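Local structure of immunomodulatory active chitinase (Trichuris suis, 6G9C) at residues 311-324 and 335-348. The protein probably binds and hydrolyses chitin as a family 18 glycosyl hydrolase and has immunomodulatory activity. Numbering follows the deposited sequence.
Sequences YYEVCQKLSSGAKR and LVQGNQWFSYDDVE
Over one face of the Y344 ring sits V314 CG1, a CH-pi contact 3.8 Å from the ring centroid, while the Y311 ring takes Y344 CD2 at its edge, near its plane, and its CD1 lies 3.5 Å from D345 O. The R324 guanidinium, turned 75° from the Y344 ring, has D346 OD2 and Y344 OH at its edge, near its plane; the CG-CD run of R324 crosses the hydroxyl end of Y344 at about a right angle, CD 3.4 Å from Y344 OH. The contact lies mostly in the small alpha+beta insertion that family 18 chitinases of this type carry on their TIM barrel: helix 311-319 packs against antiparallel strands 323-327, 332-337 and 340-343. L335 fills the angle between helix and hairpin, its CD1 tight against L318 CD2 at 3.5 Å and its CG on A322 CB. The helix ends in a Schellman motif with G321 at C-prime, and the chain turns straight into the hairpin, where K323 and V336 form a hydrogen-bonded pair. K317 lies across Q337; the bend at its last torsion (chi4 -53°) delivers NZ to a lone pair of Q337 OE1 at 3.0 Å. A water joins Y311 OH to V347 N, and H383 also bonds that hydroxyl. R324 grips D346, the N-cap residue of helix 347-360, side-on with two nitrogens, both on OD2: NH2 meets its syn lone pair at 2.8 Å, and NE reaches it at 3.1 Å.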
loop_
_atom_site.group_PDB
_atom_site.type_symbol
_atom_site.label_atom_id
_atom_site.label_comp_id
_atom_site.label_asym_id
_atom_site.label_seq_id
_atom_site.Cartn_x
_atom_site.Cartn_y
_atom_site.Cartn_z
ATOM N N TYR A 311 -23.525 -12.799 -16.001
ATOM C CA TYR A 311 -24.341 -13.583 -15.083
ATOM C C TYR A 311 -25.463 -12.743 -14.479
ATOM O O TYR A 311 -26.609 -13.204 -14.366
ATOM C CB TYR A 311 -23.480 -14.202 -13.977
ATOM C CG TYR A 311 -24.332 -14.908 -12.959
ATOM C CD1 TYR A 311 -25.040 -16.050 -13.296
ATOM C CD2 TYR A 311 -24.477 -14.411 -11.670
ATOM C CE1 TYR A 311 -25.875 -16.688 -12.365
ATOM C CE2 TYR A 311 -25.289 -15.041 -10.751
ATOM C CZ TYR A 311 -25.978 -16.185 -11.100
ATOM O OH TYR A 311 -26.794 -16.823 -10.182
ATOM N N TYR A 312 -25.172 -11.504 -14.080
ATOM C CA TYR A 312 -26.251 -10.733 -13.468
ATOM C C TYR A 312 -27.335 -10.378 -14.488
ATOM O O TYR A 312 -28.505 -10.216 -14.119
ATOM C CB TYR A 312 -25.691 -9.490 -12.761
ATOM C CG TYR A 312 -25.015 -8.434 -13.618
ATOM C CD1 TYR A 312 -25.763 -7.477 -14.310
ATOM C CD2 TYR A 312 -23.618 -8.353 -13.690
ATOM C CE1 TYR A 312 -25.141 -6.485 -15.070
ATOM C CE2 TYR A 312 -22.995 -7.366 -14.448
ATOM C CZ TYR A 312 -23.756 -6.436 -15.133
ATOM O OH TYR A 312 -23.134 -5.453 -15.891
ATOM N N GLU A 313 -26.978 -10.276 -15.769
ATOM C CA GLU A 313 -27.985 -10.060 -16.803
ATOM C C GLU A 313 -28.823 -11.314 -17.022
ATOM O O GLU A 313 -30.023 -11.224 -17.308
ATOM C CB GLU A 313 -27.314 -9.634 -18.109
ATOM C CG GLU A 313 -26.981 -8.158 -18.202
ATOM C CD GLU A 313 -26.092 -7.865 -19.400
ATOM O OE1 GLU A 313 -25.489 -8.823 -19.925
ATOM O OE2 GLU A 313 -26.004 -6.691 -19.817
ATOM N N VAL A 314 -28.204 -12.494 -16.913
ATOM C CA VAL A 314 -28.979 -13.735 -16.913
ATOM C C VAL A 314 -29.983 -13.723 -15.768
ATOM O O VAL A 314 -31.149 -14.103 -15.937
ATOM C CB VAL A 314 -28.050 -14.962 -16.826
ATOM C CG1 VAL A 314 -28.876 -16.232 -16.516
ATOM C CG2 VAL A 314 -27.217 -15.110 -18.121
ATOM N N CYS A 315 -29.553 -13.282 -14.583
ATOM C CA CYS A 315 -30.482 -13.202 -13.461
ATOM C C CYS A 315 -31.674 -12.317 -13.796
ATOM O O CYS A 315 -32.823 -12.660 -13.478
ATOM C CB CYS A 315 -29.750 -12.678 -12.228
ATOM S SG CYS A 315 -28.821 -13.948 -11.362
ATOM N N GLN A 316 -31.415 -11.167 -14.427
ATOM C CA GLN A 316 -32.493 -10.272 -14.845
ATOM C C GLN A 316 -33.455 -10.980 -15.793
ATOM O O GLN A 316 -34.674 -10.808 -15.694
ATOM C CB GLN A 316 -31.896 -9.019 -15.494
ATOM C CG GLN A 316 -32.859 -7.864 -15.744
ATOM C CD GLN A 316 -32.135 -6.528 -15.932
ATOM O OE1 GLN A 316 -32.184 -5.651 -15.067
ATOM N NE2 GLN A 316 -31.460 -6.375 -17.068
ATOM N N LYS A 317 -32.932 -11.798 -16.710
ATOM C CA LYS A 317 -33.819 -12.502 -17.638
ATOM C C LYS A 317 -34.565 -13.650 -16.965
ATOM O O LYS A 317 -35.729 -13.910 -17.298
ATOM C CB LYS A 317 -33.020 -13.008 -18.843
ATOM C CG LYS A 317 -32.523 -11.892 -19.753
ATOM C CD LYS A 317 -31.822 -12.458 -20.977
ATOM C CE LYS A 317 -31.444 -11.354 -21.953
ATOM N NZ LYS A 317 -32.630 -10.509 -22.294
ATOM N N LEU A 318 -33.936 -14.326 -16.005
ATOM C CA LEU A 318 -34.654 -15.327 -15.220
ATOM C C LEU A 318 -35.838 -14.707 -14.481
ATOM O O LEU A 318 -36.925 -15.297 -14.414
ATOM C CB LEU A 318 -33.693 -15.992 -14.231
ATOM C CG LEU A 318 -32.766 -17.016 -14.883
ATOM C CD1 LEU A 318 -31.706 -17.489 -13.901
ATOM C CD2 LEU A 318 -33.602 -18.170 -15.400
ATOM N N SER A 319 -35.648 -13.508 -13.922
ATOM C CA SER A 319 -36.759 -12.809 -13.288
ATOM C C SER A 319 -37.864 -12.484 -14.281
ATOM O O SER A 319 -39.039 -12.431 -13.899
ATOM C CB SER A 319 -36.258 -11.529 -12.621
ATOM O OG SER A 319 -35.270 -11.836 -11.661
ATOM N N SER A 320 -37.514 -12.261 -15.546
ATOM C CA SER A 320 -38.476 -11.931 -16.590
ATOM C C SER A 320 -39.093 -13.163 -17.240
ATOM O O SER A 320 -39.797 -13.030 -18.245
ATOM C CB SER A 320 -37.816 -11.064 -17.663
ATOM O OG SER A 320 -37.364 -9.841 -17.115
ATOM N N GLY A 321 -38.842 -14.352 -16.705
ATOM C CA GLY A 321 -39.491 -15.540 -17.209
ATOM C C GLY A 321 -38.708 -16.347 -18.217
ATOM O O GLY A 321 -39.294 -17.215 -18.867
ATOM N N ALA A 322 -37.408 -16.100 -18.369
ATOM C CA ALA A 322 -36.589 -16.951 -19.216
ATOM C C ALA A 322 -36.522 -18.369 -18.654
ATOM O O ALA A 322 -36.652 -18.594 -17.449
ATOM C CB ALA A 322 -35.177 -16.371 -19.354
ATOM N N LYS A 323 -36.313 -19.332 -19.542
ATOM C CA LYS A 323 -36.260 -20.740 -19.173
ATOM C C LYS A 323 -34.809 -21.168 -19.002
ATOM O O LYS A 323 -33.981 -20.943 -19.891
ATOM C CB LYS A 323 -36.940 -21.613 -20.228
ATOM C CG LYS A 323 -36.827 -23.115 -19.955
ATOM C CD LYS A 323 -37.491 -23.959 -21.051
ATOM C CE LYS A 323 -37.011 -23.543 -22.436
ATOM N NZ LYS A 323 -37.285 -24.550 -23.501
ATOM N N ARG A 324 -34.508 -21.780 -17.863
ATOM C CA ARG A 324 -33.201 -22.359 -17.603
ATOM C C ARG A 324 -33.261 -23.864 -17.828
ATOM O O ARG A 324 -34.218 -24.524 -17.409
ATOM C CB ARG A 324 -32.770 -22.046 -16.166
ATOM C CG ARG A 324 -31.517 -22.761 -15.694
ATOM C CD ARG A 324 -31.209 -22.381 -14.260
ATOM N NE ARG A 324 -29.951 -22.932 -13.769
ATOM C CZ ARG A 324 -29.830 -24.158 -13.262
ATOM N NH1 ARG A 324 -30.891 -24.960 -13.208
ATOM N NH2 ARG A 324 -28.654 -24.579 -12.811
ATOM N N LEU A 335 -29.812 -20.884 -21.210
ATOM C CA LEU A 335 -30.969 -20.021 -21.016
ATOM C C LEU A 335 -31.649 -19.805 -22.356
ATOM O O LEU A 335 -30.976 -19.544 -23.363
ATOM C CB LEU A 335 -30.545 -18.676 -20.416
ATOM C CG LEU A 335 -31.688 -17.831 -19.863
ATOM C CD1 LEU A 335 -32.008 -18.321 -18.471
ATOM C CD2 LEU A 335 -31.329 -16.362 -19.837
ATOM N N VAL A 336 -32.970 -19.928 -22.374
ATOM C CA VAL A 336 -33.766 -19.681 -23.572
ATOM C C VAL A 336 -34.822 -18.641 -23.236
ATOM O O VAL A 336 -35.549 -18.785 -22.243
ATOM C CB VAL A 336 -34.425 -20.967 -24.099
ATOM C CG1 VAL A 336 -35.081 -20.694 -25.446
ATOM C CG2 VAL A 336 -33.405 -22.093 -24.206
ATOM N N GLN A 337 -34.919 -17.607 -24.073
ATOM C CA GLN A 337 -35.947 -16.574 -23.919
ATOM C C GLN A 337 -36.379 -16.165 -25.323
ATOM O O GLN A 337 -35.675 -15.396 -25.987
ATOM C CB GLN A 337 -35.404 -15.393 -23.126
ATOM C CG GLN A 337 -36.399 -14.295 -22.809
ATOM C CD GLN A 337 -35.708 -13.071 -22.219
ATOM O OE1 GLN A 337 -34.766 -12.524 -22.807
ATOM N NE2 GLN A 337 -36.158 -12.651 -21.052
ATOM N N GLY A 338 -37.521 -16.686 -25.771
ATOM C CA GLY A 338 -37.929 -16.449 -27.150
ATOM C C GLY A 338 -36.926 -17.098 -28.083
ATOM O O GLY A 338 -36.614 -18.288 -27.956
ATOM N N ASN A 339 -36.381 -16.318 -29.021
ATOM C CA ASN A 339 -35.365 -16.830 -29.935
ATOM C C ASN A 339 -33.949 -16.509 -29.472
ATOM O O ASN A 339 -33.003 -16.610 -30.261
ATOM C CB ASN A 339 -35.604 -16.315 -31.358
ATOM C CG ASN A 339 -35.453 -14.809 -31.487
ATOM O OD1 ASN A 339 -35.052 -14.118 -30.551
ATOM N ND2 ASN A 339 -35.780 -14.292 -32.670
ATOM N N GLN A 340 -33.780 -16.126 -28.209
ATOM C CA GLN A 340 -32.468 -15.863 -27.639
ATOM C C GLN A 340 -32.025 -17.054 -26.792
ATOM O O GLN A 340 -32.787 -17.546 -25.953
ATOM C CB GLN A 340 -32.488 -14.584 -26.799
ATOM C CG GLN A 340 -32.957 -13.340 -27.556
ATOM C CD GLN A 340 -31.984 -12.932 -28.658
ATOM O OE1 GLN A 340 -30.931 -12.348 -28.385
ATOM N NE2 GLN A 340 -32.336 -13.231 -29.907
ATOM N N TRP A 341 -30.793 -17.509 -27.015
ATOM C CA TRP A 341 -30.265 -18.736 -26.424
ATOM C C TRP A 341 -28.865 -18.450 -25.907
ATOM O O TRP A 341 -28.016 -17.971 -26.664
ATOM C CB TRP A 341 -30.234 -19.849 -27.475
ATOM C CG TRP A 341 -30.042 -21.230 -26.978
ATOM C CD1 TRP A 341 -30.997 -22.204 -26.902
ATOM C CD2 TRP A 341 -28.812 -21.837 -26.551
ATOM N NE1 TRP A 341 -30.448 -23.368 -26.425
ATOM C CE2 TRP A 341 -29.108 -23.175 -26.210
ATOM C CE3 TRP A 341 -27.495 -21.382 -26.423
ATOM C CZ2 TRP A 341 -28.134 -24.061 -25.741
ATOM C CZ3 TRP A 341 -26.524 -22.266 -25.946
ATOM C CH2 TRP A 341 -26.853 -23.593 -25.619
ATOM N N PHE A 342 -28.610 -18.746 -24.626
ATOM C CA PHE A 342 -27.315 -18.439 -24.035
ATOM C C PHE A 342 -26.774 -19.656 -23.308
ATOM O O PHE A 342 -27.494 -20.292 -22.537
ATOM C CB PHE A 342 -27.392 -17.282 -23.032
ATOM C CG PHE A 342 -28.011 -16.030 -23.567
ATOM C CD1 PHE A 342 -29.385 -15.818 -23.468
ATOM C CD2 PHE A 342 -27.214 -15.024 -24.096
ATOM C CE1 PHE A 342 -29.954 -14.649 -23.946
ATOM C CE2 PHE A 342 -27.788 -13.842 -24.566
ATOM C CZ PHE A 342 -29.142 -13.659 -24.489
ATOM N N SER A 343 -25.502 -19.952 -23.523
ATOM C CA SER A 343 -24.776 -20.854 -22.644
ATOM C C SER A 343 -24.041 -20.011 -21.607
ATOM O O SER A 343 -23.394 -19.025 -21.958
ATOM C CB SER A 343 -23.792 -21.701 -23.450
ATOM O OG SER A 343 -22.775 -22.222 -22.610
ATOM N N TYR A 344 -24.141 -20.376 -20.336
ATOM C CA TYR A 344 -23.543 -19.530 -19.313
ATOM C C TYR A 344 -23.073 -20.412 -18.165
ATOM O O TYR A 344 -23.122 -21.638 -18.246
ATOM C CB TYR A 344 -24.525 -18.444 -18.827
ATOM C CG TYR A 344 -25.730 -18.941 -18.052
ATOM C CD1 TYR A 344 -26.783 -19.597 -18.693
ATOM C CD2 TYR A 344 -25.835 -18.718 -16.676
ATOM C CE1 TYR A 344 -27.895 -20.033 -17.983
ATOM C CE2 TYR A 344 -26.948 -19.154 -15.956
ATOM C CZ TYR A 344 -27.967 -19.820 -16.612
ATOM O OH TYR A 344 -29.075 -20.243 -15.900
ATOM N N ASP A 345 -22.571 -19.772 -17.108
ATOM C CA ASP A 345 -22.170 -20.480 -15.897
ATOM C C ASP A 345 -22.867 -19.877 -14.684
ATOM O O ASP A 345 -23.149 -18.675 -14.634
ATOM C CB ASP A 345 -20.639 -20.451 -15.721
ATOM C CG ASP A 345 -19.957 -21.576 -16.494
ATOM O OD1 ASP A 345 -19.694 -21.389 -17.703
ATOM O OD2 ASP A 345 -19.723 -22.652 -15.898
ATOM N N ASP A 346 -23.167 -20.727 -13.708
ATOM C CA ASP A 346 -23.934 -20.275 -12.558
ATOM C C ASP A 346 -23.389 -20.961 -11.311
ATOM O O ASP A 346 -22.322 -21.584 -11.340
ATOM C CB ASP A 346 -25.435 -20.512 -12.797
ATOM C CG ASP A 346 -25.837 -21.999 -12.786
ATOM O OD1 ASP A 346 -24.963 -22.893 -12.714
ATOM O OD2 ASP A 346 -27.066 -22.268 -12.844
ATOM N N VAL A 347 -24.133 -20.856 -10.204
ATOM C CA VAL A 347 -23.634 -21.415 -8.949
ATOM C C VAL A 347 -23.450 -22.922 -9.070
ATOM O O VAL A 347 -22.445 -23.478 -8.609
ATOM C CB VAL A 347 -24.555 -21.055 -7.769
ATOM C CG1 VAL A 347 -24.094 -21.800 -6.541
ATOM C CG2 VAL A 347 -24.520 -19.553 -7.501
ATOM N N GLU A 348 -24.401 -23.611 -9.702
ATOM C CA GLU A 348 -24.267 -25.059 -9.836
ATOM C C GLU A 348 -23.080 -25.436 -10.723
ATOM O O GLU A 348 -22.346 -26.382 -10.410
ATOM C CB GLU A 348 -25.557 -25.673 -10.383
ATOM C CG GLU A 348 -26.792 -25.480 -9.487
ATOM C CD GLU A 348 -26.772 -26.330 -8.224
ATOM O OE1 GLU A 348 -25.725 -26.940 -7.910
ATOM O OE2 GLU A 348 -27.817 -26.401 -7.539
HETATM O O HOH W 1 -26.934 -19.456 -10.067
#